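Aspartate-semialdehyde dehydrogenase (Cryptococcus neoformans var. neoformans JEC21, PDB 5CEF) catalyses the NADPH-dependent reductive dephosphorylation of 4-phospho-L-aspartate to aspartate semialdehyde, the second step in making the aspartate family of amino acids. Local coordinates at residues G259-K264 against F338-D343; K215-T220 against V244-T249; R281-D286 against A297-V302; I126-N131 against V153-C158. All blocks are in the same frame, centred on the assembly; numbering follows the deposited sequence.

Interaction 1. Residues G259-K264 against F338-D343; sequences GCVSVK and FVCLID
Gly259 and Val261 pair with Cys340 and Phe338 through four main-chain hydrogen bonds, the signature of antiparallel strands. Gly259 N donates a hydrogen bond to Cys340 O at 2.8 Å, and Cys340 N returns one to Gly259 O. Two residues on, Val261 N bonds to Phe338 O at 2.9 Å, and Phe338 N answers to Val261 O. Between these two pairs lies the non-hydrogen-bonded pair Cys260 and Val339, where Val339 CA approaches Gly259 O at 3.2 Å in a CA-H...O contact.

The apolar contacts gather on the face that carries Val261, Phe338 and Cys340. With CG between its backbone N and carbonyl carbon (chi1 61°), Phe338 sets its ring beside Val261, the two side chains running the same way. Val261 CB sits over one ring face, displaced toward the rim, 3.9 Å from the Phe338 centroid, which makes a CH-pi contact. Val263 CG2 comes to Phe338 CE2 at 4.1 Å, and Cys340 SG lies 3.8 Å from Gly259 CA.

Helix 158-174 packs on this face, with Pro166 on Phe338 and Leu167 on Val263. On the other face Cys260 and Val339 meet Thr183 and Pro207 of the second subunit. The backbone bonds thus account for the polar contact across the two segments, leaving largely apolar surface to meet a helix on one face and a partner chain on the other.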
loop_
_atom_site.group_PDB
_atom_site.type_symbol
_atom_site.label_atom_id
_atom_site.label_comp_id
_atom_site.label_asym_id
_atom_site.label_seq_id
_atom_site.Cartn_x
_atom_site.Cartn_y
_atom_site.Cartn_z
ATOM N N GLY A 259 9.983 -5.184 15.591
ATOM C CA GLY A 259 10.135 -6.483 16.261
ATOM C C GLY A 259 9.236 -6.596 17.474
ATOM O O GLY A 259 9.122 -5.642 18.236
ATOM N N CYS A 260 8.610 -7.746 17.636
ATOM C CA CYS A 260 7.735 -8.019 18.758
ATOM C C CYS A 260 8.407 -9.096 19.622
ATOM O O CYS A 260 8.493 -10.234 19.221
ATOM C CB CYS A 260 6.380 -8.530 18.245
ATOM S SG CYS A 260 5.395 -7.343 17.269
ATOM N N VAL A 261 8.895 -8.710 20.797
ATOM C CA VAL A 261 9.858 -9.481 21.543
ATOM C C VAL A 261 9.324 -9.857 22.912
ATOM O O VAL A 261 8.779 -9.008 23.614
ATOM C CB VAL A 261 11.173 -8.686 21.707
ATOM C CG1 VAL A 261 12.261 -9.517 22.383
ATOM C CG2 VAL A 261 11.701 -8.245 20.350
ATOM N N SER A 262 9.477 -11.122 23.292
ATOM C CA SER A 262 9.228 -11.542 24.688
ATOM C C SER A 262 10.521 -12.070 25.317
ATOM O O SER A 262 11.270 -12.782 24.680
ATOM C CB SER A 262 8.147 -12.612 24.759
ATOM O OG SER A 262 6.936 -12.143 24.157
ATOM N N VAL A 263 10.772 -11.697 26.561
ATOM C CA VAL A 263 12.022 -12.008 27.208
ATOM C C VAL A 263 11.808 -12.608 28.574
ATOM O O VAL A 263 10.993 -12.124 29.356
ATOM C CB VAL A 263 12.877 -10.750 27.372
ATOM C CG1 VAL A 263 14.170 -11.071 28.103
ATOM C CG2 VAL A 263 13.238 -10.169 26.023
ATOM N N LYS A 264 12.577 -13.656 28.861
ATOM C CA LYS A 264 12.701 -14.208 30.186
ATOM C C LYS A 264 14.101 -14.001 30.708
ATOM O O LYS A 264 15.048 -14.457 30.081
ATOM C CB LYS A 264 12.423 -15.704 30.142
ATOM C CG LYS A 264 12.742 -16.429 31.434
ATOM C CD LYS A 264 11.484 -16.776 32.211
ATOM C CE LYS A 264 11.647 -16.599 33.729
ATOM N NZ LYS A 264 10.383 -16.100 34.384
ATOM N N PHE A 338 7.761 -6.462 24.584
ATOM C CA PHE A 338 7.826 -5.108 24.052
ATOM C C PHE A 338 7.883 -5.106 22.545
ATOM O O PHE A 338 7.965 -6.151 21.906
ATOM C CB PHE A 338 9.040 -4.352 24.633
ATOM C CG PHE A 338 10.368 -4.970 24.302
ATOM C CD1 PHE A 338 11.053 -4.590 23.206
ATOM C CD2 PHE A 338 10.940 -5.895 25.120
ATOM C CE1 PHE A 338 12.283 -5.134 22.893
ATOM C CE2 PHE A 338 12.186 -6.428 24.835
ATOM C CZ PHE A 338 12.851 -6.061 23.699
ATOM N N VAL A 339 7.861 -3.914 21.995
ATOM C CA VAL A 339 7.977 -3.705 20.569
ATOM C C VAL A 339 9.206 -2.824 20.319
ATOM O O VAL A 339 9.369 -1.831 21.001
ATOM C CB VAL A 339 6.740 -2.974 20.033
ATOM C CG1 VAL A 339 6.940 -2.590 18.591
ATOM C CG2 VAL A 339 5.525 -3.862 20.179
ATOM N N CYS A 340 10.018 -3.173 19.331
ATOM C CA CYS A 340 11.196 -2.391 18.991
ATOM C C CYS A 340 11.179 -2.006 17.522
ATOM O O CYS A 340 10.521 -2.649 16.714
ATOM C CB CYS A 340 12.484 -3.183 19.311
ATOM S SG CYS A 340 12.709 -4.781 18.499
ATOM N N LEU A 341 11.959 -1.001 17.198
ATOM C CA LEU A 341 12.051 -0.494 15.864
ATOM C C LEU A 341 13.469 -0.105 15.584
ATOM O O LEU A 341 14.090 0.582 16.383
ATOM C CB LEU A 341 11.187 0.753 15.723
ATOM C CG LEU A 341 11.344 1.516 14.403
ATOM C CD1 LEU A 341 10.840 0.697 13.223
ATOM C CD2 LEU A 341 10.573 2.828 14.507
ATOM N N ILE A 342 13.957 -0.473 14.400
ATOM C CA ILE A 342 15.236 0.044 13.910
ATOM C C ILE A 342 15.037 0.750 12.601
ATOM O O ILE A 342 14.409 0.233 11.680
ATOM C CB ILE A 342 16.327 -1.029 13.751
ATOM C CG1 ILE A 342 17.624 -0.379 13.297
ATOM C CG2 ILE A 342 15.925 -2.091 12.760
ATOM C CD1 ILE A 342 18.791 -1.338 13.278
ATOM N N ASP A 343 15.560 1.956 12.569
ATOM C CA ASP A 343 15.654 2.765 11.375
ATOM C C ASP A 343 16.785 2.188 10.548
ATOM O O ASP A 343 17.924 2.588 10.674
ATOM C CB ASP A 343 15.955 4.211 11.789
ATOM C CG ASP A 343 15.873 5.195 10.656
ATOM O OD1 ASP A 343 15.966 4.823 9.464
ATOM O OD2 ASP A 343 15.659 6.377 10.968
#

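Interaction 2. Residues K215-T220 against V244-T249; sequences KIEWET and VSATCT
Glu217 OE2 is gripped by a group from each of two subunits: Ala246 N binds it at 2.9 Å, nearly straight at 171°, and Lys337 NZ of the second subunit forms a salt bridge to it. The backbone N-H uses the lone pair of OE2 that faces away from the other carboxylate oxygen. Together these two partners would probably keep the carboxylate ionised. Bonds from the same lysine to Ser245 OG and Ala246 O help to position it. With the chain extended beyond CG (chi2 174°), the carboxylate reaches the strand, and on the way Glu217 CG passes 3.4 Å from Val244 O.

Ile216, Thr220, Val244, Ala246 and Cys248 make the carbon and sulfur contacts. Ile216 CG2 is 4.3 Å from Ala246 CB, while Ile216 CD1 reaches Cys248 SG at 3.6 Å. Thr220 CG2 crosses Val244 CG2 at 4.1 Å, and Thr220 OG1 donates back into the helix to Ile216 O at 2.7 Å.

Segment 215-220 of helix 212-224 runs roughly antiparallel to 244-249, part of an outermost strand of the mixed sheet within this chain. Strand 177-186 pairs with that strand, helix 158-174 packs against Ile216 and Thr220, and the second subunit meets Glu217 and Ser245.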
loop_
_atom_site.group_PDB
_atom_site.type_symbol
_atom_site.label_atom_id
_atom_site.label_comp_id
_atom_site.label_asym_id
_atom_site.label_seq_id
_atom_site.Cartn_x
_atom_site.Cartn_y
_atom_site.Cartn_z
ATOM N N LYS A 215 19.907 -16.703 11.204
ATOM C CA LYS A 215 20.878 -15.703 11.606
ATOM C C LYS A 215 20.572 -15.129 12.983
ATOM O O LYS A 215 21.415 -15.167 13.842
ATOM C CB LYS A 215 20.894 -14.542 10.631
ATOM C CG LYS A 215 21.574 -14.829 9.305
ATOM C CD LYS A 215 21.646 -13.556 8.474
ATOM C CE LYS A 215 22.291 -13.781 7.119
ATOM N NZ LYS A 215 21.340 -14.314 6.117
ATOM N N ILE A 216 19.355 -14.645 13.206
ATOM C CA ILE A 216 18.989 -14.129 14.499
ATOM C C ILE A 216 19.221 -15.143 15.608
ATOM O O ILE A 216 19.717 -14.791 16.658
ATOM C CB ILE A 216 17.513 -13.611 14.551
ATOM C CG1 ILE A 216 17.358 -12.336 13.711
ATOM C CG2 ILE A 216 17.094 -13.241 15.967
ATOM C CD1 ILE A 216 15.919 -11.970 13.366
ATOM N N GLU A 217 18.866 -16.386 15.365
ATOM C CA GLU A 217 18.921 -17.447 16.395
ATOM C C GLU A 217 20.328 -17.833 16.779
ATOM O O GLU A 217 20.627 -18.030 17.945
ATOM C CB GLU A 217 18.126 -18.686 15.941
ATOM C CG GLU A 217 16.617 -18.432 15.970
ATOM C CD GLU A 217 15.754 -19.545 15.399
ATOM O OE1 GLU A 217 16.319 -20.568 14.986
ATOM O OE2 GLU A 217 14.528 -19.399 15.408
ATOM N N TRP A 218 21.223 -17.855 15.819
ATOM C CA TRP A 218 22.589 -18.223 16.103
ATOM C C TRP A 218 23.373 -17.004 16.551
ATOM O O TRP A 218 24.122 -17.044 17.545
ATOM C CB TRP A 218 23.229 -18.825 14.847
ATOM C CG TRP A 218 24.471 -19.525 15.189
ATOM C CD1 TRP A 218 24.595 -20.816 15.595
ATOM C CD2 TRP A 218 25.785 -18.952 15.238
ATOM N NE1 TRP A 218 25.917 -21.099 15.837
ATOM C CE2 TRP A 218 26.667 -19.967 15.648
ATOM C CE3 TRP A 218 26.299 -17.691 14.948
ATOM C CZ2 TRP A 218 28.037 -19.763 15.757
ATOM C CZ3 TRP A 218 27.645 -17.485 15.080
ATOM C CH2 TRP A 218 28.506 -18.517 15.471
ATOM N N GLU A 219 23.240 -15.910 15.801
ATOM C CA GLU A 219 24.155 -14.760 15.961
ATOM C C GLU A 219 23.952 -14.047 17.301
ATOM O O GLU A 219 24.892 -13.451 17.855
ATOM C CB GLU A 219 24.002 -13.784 14.799
ATOM C CG GLU A 219 24.412 -14.400 13.486
ATOM C CD GLU A 219 24.324 -13.455 12.293
ATOM O OE1 GLU A 219 24.008 -12.250 12.477
ATOM O OE2 GLU A 219 24.524 -13.947 11.145
ATOM N N THR A 220 22.730 -14.099 17.818
ATOM C CA THR A 220 22.446 -13.390 19.063
ATOM C C THR A 220 23.409 -13.831 20.167
ATOM O O THR A 220 23.861 -12.982 20.951
ATOM C CB THR A 220 20.992 -13.602 19.461
ATOM O OG1 THR A 220 20.159 -12.938 18.507
ATOM C CG2 THR A 220 20.701 -13.074 20.839
ATOM N N VAL A 244 16.763 -18.760 21.725
ATOM C CA VAL A 244 16.130 -17.818 20.840
ATOM C C VAL A 244 15.298 -18.499 19.766
ATOM O O VAL A 244 15.764 -19.434 19.121
ATOM C CB VAL A 244 17.179 -16.910 20.148
ATOM C CG1 VAL A 244 16.475 -15.789 19.394
ATOM C CG2 VAL A 244 18.131 -16.293 21.159
ATOM N N SER A 245 14.066 -18.012 19.576
ATOM C CA SER A 245 13.216 -18.511 18.497
ATOM C C SER A 245 12.613 -17.332 17.780
ATOM O O SER A 245 11.935 -16.511 18.399
ATOM C CB SER A 245 12.120 -19.404 19.066
ATOM O OG SER A 245 11.299 -19.953 18.077
ATOM N N ALA A 246 12.829 -17.288 16.474
ATOM C CA ALA A 246 12.362 -16.200 15.641
ATOM C C ALA A 246 11.439 -16.624 14.478
ATOM O O ALA A 246 11.570 -17.712 13.915
ATOM C CB ALA A 246 13.563 -15.488 15.055
ATOM N N THR A 247 10.533 -15.724 14.110
ATOM C CA THR A 247 9.822 -15.806 12.861
ATOM C C THR A 247 10.002 -14.442 12.212
ATOM O O THR A 247 9.823 -13.425 12.876
ATOM C CB THR A 247 8.341 -16.056 13.095
ATOM O OG1 THR A 247 8.132 -17.196 13.941
ATOM C CG2 THR A 247 7.678 -16.303 11.800
ATOM N N CYS A 248 10.404 -14.413 10.943
ATOM C CA CYS A 248 10.738 -13.165 10.269
ATOM C C CYS A 248 9.843 -12.989 9.086
ATOM O O CYS A 248 9.708 -13.894 8.250
ATOM C CB CYS A 248 12.175 -13.181 9.799
ATOM S SG CYS A 248 13.355 -13.134 11.165
ATOM N N THR A 249 9.140 -11.858 9.034
ATOM C CA THR A 249 8.195 -11.624 7.955
ATOM C C THR A 249 8.547 -10.355 7.244
ATOM O O THR A 249 9.225 -9.496 7.799
ATOM C CB THR A 249 6.771 -11.497 8.455
ATOM O OG1 THR A 249 6.630 -10.247 9.118
ATOM C CG2 THR A 249 6.448 -12.588 9.395
#

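Interaction 3. Residues R281-D286 against A297-V302; sequences REYTCD and AQAIVV
Tyr283 meets Ala299 and Ile300 at the buried end of this contact, where a single ring carbon, Tyr283 CD2, does the touching. It lies 3.8 Å from Ala299 CB, which approaches the ring at its edge, near the plane, and 3.9 Å from Ile300 CD1. Having CG anti to the backbone N (chi1 178°) puts CD2 against both residues, and the hydroxyl at the far end of the ring bonds to Leu129 O.

The Arg281 end is looser and more exposed. The arginine side chain sets out away from the 297-302 segment, but its end returns. It crosses Val302 at about a right angle, with Arg281 CG 3.8 Å from Val302 CG2 and Arg281 NH2 3.9 Å from Val302 CG1, which lies oblique to the guanidinium. One water sits in plane at the guanidinium edge, accepting from Arg281 NH2 at 3.1 Å and donating to Val302 O at 2.8 Å.

No direct hydrogen bond joins the segments anywhere; water does the joining along the whole contact. A second water donates to Ile300 O, at 2.6 Å, and to Arg281 O, while accepting from Gln298 NE2. Two more sit beside the Tyr283 packing, near Tyr283 O: one accepts from Ile300 N at 2.8 Å, and the other links Tyr283 O to Ala299 N.

The end of helix 273-282 and the loop after it thus lie against strand 300-302, an outermost strand of the mixed sheet in the dimerisation domain, with helix 158-174 also packing on Tyr283 and Ile300.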
loop_
_atom_site.group_PDB
_atom_site.type_symbol
_atom_site.label_atom_id
_atom_site.label_comp_id
_atom_site.label_asym_id
_atom_site.label_seq_id
_atom_site.Cartn_x
_atom_site.Cartn_y
_atom_site.Cartn_z
ATOM N N ARG A 281 16.382 3.779 28.411
ATOM C CA ARG A 281 16.754 5.232 28.376
ATOM C C ARG A 281 18.192 5.526 28.684
ATOM O O ARG A 281 18.775 6.383 28.044
ATOM C CB ARG A 281 15.987 6.062 29.380
ATOM C CG ARG A 281 14.583 6.283 28.982
ATOM C CD ARG A 281 13.977 7.480 29.722
ATOM N NE ARG A 281 12.540 7.300 29.584
ATOM C CZ ARG A 281 11.801 6.551 30.389
ATOM N NH1 ARG A 281 12.345 5.998 31.476
ATOM N NH2 ARG A 281 10.502 6.387 30.106
ATOM N N GLU A 282 18.740 4.838 29.669
ATOM C CA GLU A 282 20.076 5.132 30.180
ATOM C C GLU A 282 21.182 4.411 29.402
ATOM O O GLU A 282 22.325 4.778 29.536
ATOM C CB GLU A 282 20.196 4.728 31.673
ATOM C CG GLU A 282 19.291 5.498 32.647
ATOM C CD GLU A 282 19.051 4.746 33.980
ATOM O OE1 GLU A 282 19.927 3.940 34.378
ATOM O OE2 GLU A 282 17.969 4.940 34.625
ATOM N N TYR A 283 20.846 3.395 28.604
ATOM C CA TYR A 283 21.860 2.598 27.949
ATOM C C TYR A 283 22.826 3.459 27.142
ATOM O O TYR A 283 22.409 4.285 26.317
ATOM C CB TYR A 283 21.237 1.572 27.033
ATOM C CG TYR A 283 22.243 0.702 26.242
ATOM C CD1 TYR A 283 22.958 -0.328 26.877
ATOM C CD2 TYR A 283 22.432 0.846 24.886
ATOM C CE1 TYR A 283 23.848 -1.142 26.193
ATOM C CE2 TYR A 283 23.350 0.030 24.220
ATOM C CZ TYR A 283 24.048 -0.956 24.898
ATOM O OH TYR A 283 24.940 -1.769 24.269
ATOM N N THR A 284 24.114 3.274 27.390
ATOM C CA THR A 284 25.151 3.923 26.599
ATOM C C THR A 284 26.264 2.893 26.408
ATOM O O THR A 284 26.461 2.013 27.284
ATOM C CB THR A 284 25.733 5.163 27.296
ATOM O OG1 THR A 284 26.545 4.729 28.375
ATOM C CG2 THR A 284 24.637 6.085 27.849
ATOM N N CYS A 285 26.967 2.965 25.276
ATOM C CA CYS A 285 27.850 1.874 24.884
ATOM C C CYS A 285 29.265 2.359 24.609
ATOM O O CYS A 285 29.492 3.556 24.524
ATOM C CB CYS A 285 27.283 1.185 23.645
ATOM S SG CYS A 285 27.186 2.293 22.228
ATOM N N ASP A 286 30.201 1.422 24.448
ATOM C CA ASP A 286 31.596 1.773 24.213
ATOM C C ASP A 286 31.763 2.793 23.098
ATOM O O ASP A 286 32.557 3.733 23.220
ATOM C CB ASP A 286 32.442 0.547 23.861
ATOM C CG ASP A 286 32.675 -0.383 25.042
ATOM O OD1 ASP A 286 32.359 0.022 26.185
ATOM O OD2 ASP A 286 33.191 -1.513 24.822
ATOM N N ALA A 297 24.247 10.172 19.634
ATOM C CA ALA A 297 24.203 10.730 20.980
ATOM C C ALA A 297 23.254 9.908 21.870
ATOM O O ALA A 297 23.528 9.747 23.049
ATOM C CB ALA A 297 23.727 12.165 20.917
ATOM N N GLN A 298 22.154 9.376 21.313
ATOM C CA GLN A 298 21.179 8.601 22.082
ATOM C C GLN A 298 21.055 7.195 21.495
ATOM O O GLN A 298 20.732 7.032 20.333
ATOM C CB GLN A 298 19.837 9.286 22.016
ATOM C CG GLN A 298 18.820 8.880 23.050
ATOM C CD GLN A 298 17.516 9.692 22.909
ATOM O OE1 GLN A 298 17.335 10.495 21.959
ATOM N NE2 GLN A 298 16.614 9.528 23.900
ATOM N N ALA A 299 21.303 6.158 22.289
ATOM C CA ALA A 299 21.365 4.784 21.717
ATOM C C ALA A 299 19.979 4.143 21.573
ATOM O O ALA A 299 19.673 3.566 20.536
ATOM C CB ALA A 299 22.278 3.888 22.539
ATOM N N ILE A 300 19.133 4.302 22.582
ATOM C CA ILE A 300 17.769 3.805 22.513
ATOM C C ILE A 300 16.761 4.819 22.986
ATOM O O ILE A 300 16.904 5.339 24.073
ATOM C CB ILE A 300 17.614 2.584 23.387
ATOM C CG1 ILE A 300 18.672 1.568 23.000
ATOM C CG2 ILE A 300 16.225 2.010 23.213
ATOM C CD1 ILE A 300 18.663 0.313 23.837
ATOM N N VAL A 301 15.712 5.057 22.190
ATOM C CA VAL A 301 14.635 5.918 22.598
ATOM C C VAL A 301 13.502 5.082 23.119
ATOM O O VAL A 301 13.128 4.112 22.500
ATOM C CB VAL A 301 14.123 6.761 21.416
ATOM C CG1 VAL A 301 12.864 7.557 21.788
ATOM C CG2 VAL A 301 15.212 7.708 20.922
ATOM N N VAL A 302 12.912 5.486 24.245
ATOM C CA VAL A 302 11.717 4.822 24.809
ATOM C C VAL A 302 10.496 5.677 24.479
ATOM O O VAL A 302 10.520 6.862 24.724
ATOM C CB VAL A 302 11.819 4.674 26.334
ATOM C CG1 VAL A 302 10.532 4.138 26.933
ATOM C CG2 VAL A 302 12.964 3.740 26.667
HETATM O O HOH W 1 10.022 7.787 27.353
HETATM O O HOH W 2 16.715 7.322 25.769
HETATM O O HOH W 3 19.813 4.849 25.262
HETATM O O HOH W 4 22.450 6.898 25.084
#

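Interaction 4. Residues I126-N131 against V153-C158; sequences IVPLVN and VTNANC
Ile126 has the largest share of this contact, meeting the 153-158 segment with both backbone and side chain. Its N donates a hydrogen bond to Thr154 O at 2.9 Å. The side chain, with CG1 anti to the carbonyl carbon (chi1 -66°), lays Ile126 CD1 obliquely across Val153, 4.0 Å from Val153 CG1. Its carbonyl oxygen accepts from Asn356 ND2 of helix 349-362.

A second apolar contact pairs Ala156 CB with Val127 CG2, 3.8 Å apart. Strands 125-126 and 151-155 run parallel, joined by a crossover through helix 138-145, and they form one end of the parallel sheet of the Rossmann-like NAD-binding domain. Strand 125-126 is the outermost strand there within this chain.

Beyond Val127 the chain leaves the sheet in a tight turn. Val127 O accepts from both Val130 N, at 2.8 Å, and Asn131 N, at 3.1 Å, while Asn131 OD1 receives Val127 N at 2.8 Å in a bent bond (137°). Asn131 ND2 in turn bonds to Leu125 O, so both ends of the amide are tied and its rotation is fixed.

On the 153-158 segment, Asn155 meets Ile126 only loosely, and its ND2 is held by Asn113 OD1. Two residues further, the side chain of Asn157 caps the helix that opens with Cys158, the predicted acyl-thioester residue of the active site.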
loop_
_atom_site.group_PDB
_atom_site.type_symbol
_atom_site.label_atom_id
_atom_site.label_comp_id
_atom_site.label_asym_id
_atom_site.label_seq_id
_atom_site.Cartn_x
_atom_site.Cartn_y
_atom_site.Cartn_z
ATOM N N ILE A 126 30.319 -8.045 14.849
ATOM C CA ILE A 126 30.129 -6.913 15.724
ATOM C C ILE A 126 28.944 -6.045 15.330
ATOM O O ILE A 126 28.823 -5.605 14.200
ATOM C CB ILE A 126 31.401 -6.074 15.788
ATOM C CG1 ILE A 126 32.509 -6.889 16.458
ATOM C CG2 ILE A 126 31.146 -4.800 16.578
ATOM C CD1 ILE A 126 33.903 -6.281 16.384
ATOM N N VAL A 127 28.056 -5.850 16.280
ATOM C CA VAL A 127 27.086 -4.767 16.269
ATOM C C VAL A 127 27.734 -3.648 17.040
ATOM O O VAL A 127 27.975 -3.779 18.235
ATOM C CB VAL A 127 25.785 -5.169 16.987
ATOM C CG1 VAL A 127 24.842 -3.979 17.152
ATOM C CG2 VAL A 127 25.142 -6.293 16.200
ATOM N N PRO A 128 28.055 -2.554 16.353
ATOM C CA PRO A 128 28.885 -1.508 16.978
ATOM C C PRO A 128 28.330 -0.929 18.270
ATOM O O PRO A 128 29.113 -0.450 19.088
ATOM C CB PRO A 128 28.962 -0.414 15.899
ATOM C CG PRO A 128 27.881 -0.754 14.894
ATOM C CD PRO A 128 27.758 -2.247 14.945
ATOM N N LEU A 129 27.014 -0.959 18.467
ATOM C CA LEU A 129 26.434 -0.439 19.708
ATOM C C LEU A 129 26.289 -1.487 20.805
ATOM O O LEU A 129 25.629 -1.211 21.860
ATOM C CB LEU A 129 25.053 0.214 19.487
ATOM C CG LEU A 129 24.965 1.217 18.333
ATOM C CD1 LEU A 129 23.556 1.792 18.248
ATOM C CD2 LEU A 129 26.019 2.306 18.492
ATOM N N VAL A 130 26.949 -2.626 20.617
ATOM C CA VAL A 130 26.841 -3.699 21.566
ATOM C C VAL A 130 28.165 -4.333 21.937
ATOM O O VAL A 130 28.501 -4.335 23.112
ATOM C CB VAL A 130 25.928 -4.790 21.034
ATOM C CG1 VAL A 130 25.927 -5.991 21.960
ATOM C CG2 VAL A 130 24.518 -4.260 20.870
ATOM N N ASN A 131 28.909 -4.881 20.968
ATOM C CA ASN A 131 30.040 -5.724 21.292
ATOM C C ASN A 131 31.372 -5.418 20.581
ATOM O O ASN A 131 32.106 -6.342 20.218
ATOM C CB ASN A 131 29.657 -7.169 21.035
ATOM C CG ASN A 131 29.369 -7.451 19.566
ATOM O OD1 ASN A 131 28.848 -6.592 18.850
ATOM N ND2 ASN A 131 29.751 -8.632 19.099
ATOM N N VAL A 153 36.501 -8.556 9.982
ATOM C CA VAL A 153 35.404 -8.367 10.933
ATOM C C VAL A 153 34.146 -8.308 10.138
ATOM O O VAL A 153 34.111 -7.693 9.068
ATOM C CB VAL A 153 35.526 -7.049 11.701
ATOM C CG1 VAL A 153 34.247 -6.764 12.440
ATOM C CG2 VAL A 153 36.676 -7.109 12.673
ATOM N N THR A 154 33.111 -8.979 10.613
ATOM C CA THR A 154 31.840 -8.934 9.937
ATOM C C THR A 154 30.856 -8.114 10.740
ATOM O O THR A 154 30.828 -8.163 11.946
ATOM C CB THR A 154 31.226 -10.315 9.725
ATOM O OG1 THR A 154 31.132 -10.979 10.989
ATOM C CG2 THR A 154 32.058 -11.122 8.788
ATOM N N ASN A 155 30.090 -7.321 10.013
ATOM C CA ASN A 155 29.042 -6.485 10.510
ATOM C C ASN A 155 27.765 -7.309 10.512
ATOM O O ASN A 155 27.581 -8.101 9.601
ATOM C CB ASN A 155 28.936 -5.344 9.513
ATOM C CG ASN A 155 27.916 -4.329 9.910
ATOM O OD1 ASN A 155 27.817 -3.963 11.076
ATOM N ND2 ASN A 155 27.092 -3.927 8.953
ATOM N N ALA A 156 26.917 -7.202 11.529
ATOM C CA ALA A 156 25.637 -7.919 11.484
ATOM C C ALA A 156 24.569 -7.125 10.686
ATOM O O ALA A 156 24.683 -5.907 10.500
ATOM C CB ALA A 156 25.119 -8.183 12.874
ATOM N N ASN A 157 23.538 -7.809 10.216
ATOM C CA ASN A 157 22.479 -7.137 9.444
ATOM C C ASN A 157 21.526 -6.283 10.303
ATOM O O ASN A 157 21.640 -6.262 11.552
ATOM C CB ASN A 157 21.690 -8.170 8.637
ATOM C CG ASN A 157 20.802 -9.086 9.510
ATOM O OD1 ASN A 157 20.573 -8.859 10.711
ATOM N ND2 ASN A 157 20.315 -10.154 8.890
ATOM N N CYS A 158 20.557 -5.628 9.660
ATOM C CA CYS A 158 19.700 -4.666 10.347
ATOM C C CYS A 158 18.685 -5.307 11.296
ATOM O O CYS A 158 18.466 -4.817 12.404
ATOM C CB CYS A 158 19.002 -3.696 9.348
ATOM S SG CYS A 158 20.079 -3.002 8.091
#

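In the fold
All four contacts are buried, interaction 3 having the one exposed touching residue, and their chemistry follows their place. Interactions 1, 2 and 3 reach the same mixed sheet: interaction 1 within it, interaction 2 at one outermost strand and interaction 3 at the other. Backbone pairing dominates interaction 1, a carboxylate shared with the second subunit marks interaction 2, and water bridges interaction 3. Interaction 4 belongs to the parallel sheet and lies nearest the centre of the chain. It touches each of the others, Ile342 packing on Cys158, Lys215 on Asn157 and Cys285 on Leu129, which joins elements of the two domains through loops and the start of helix 158-174.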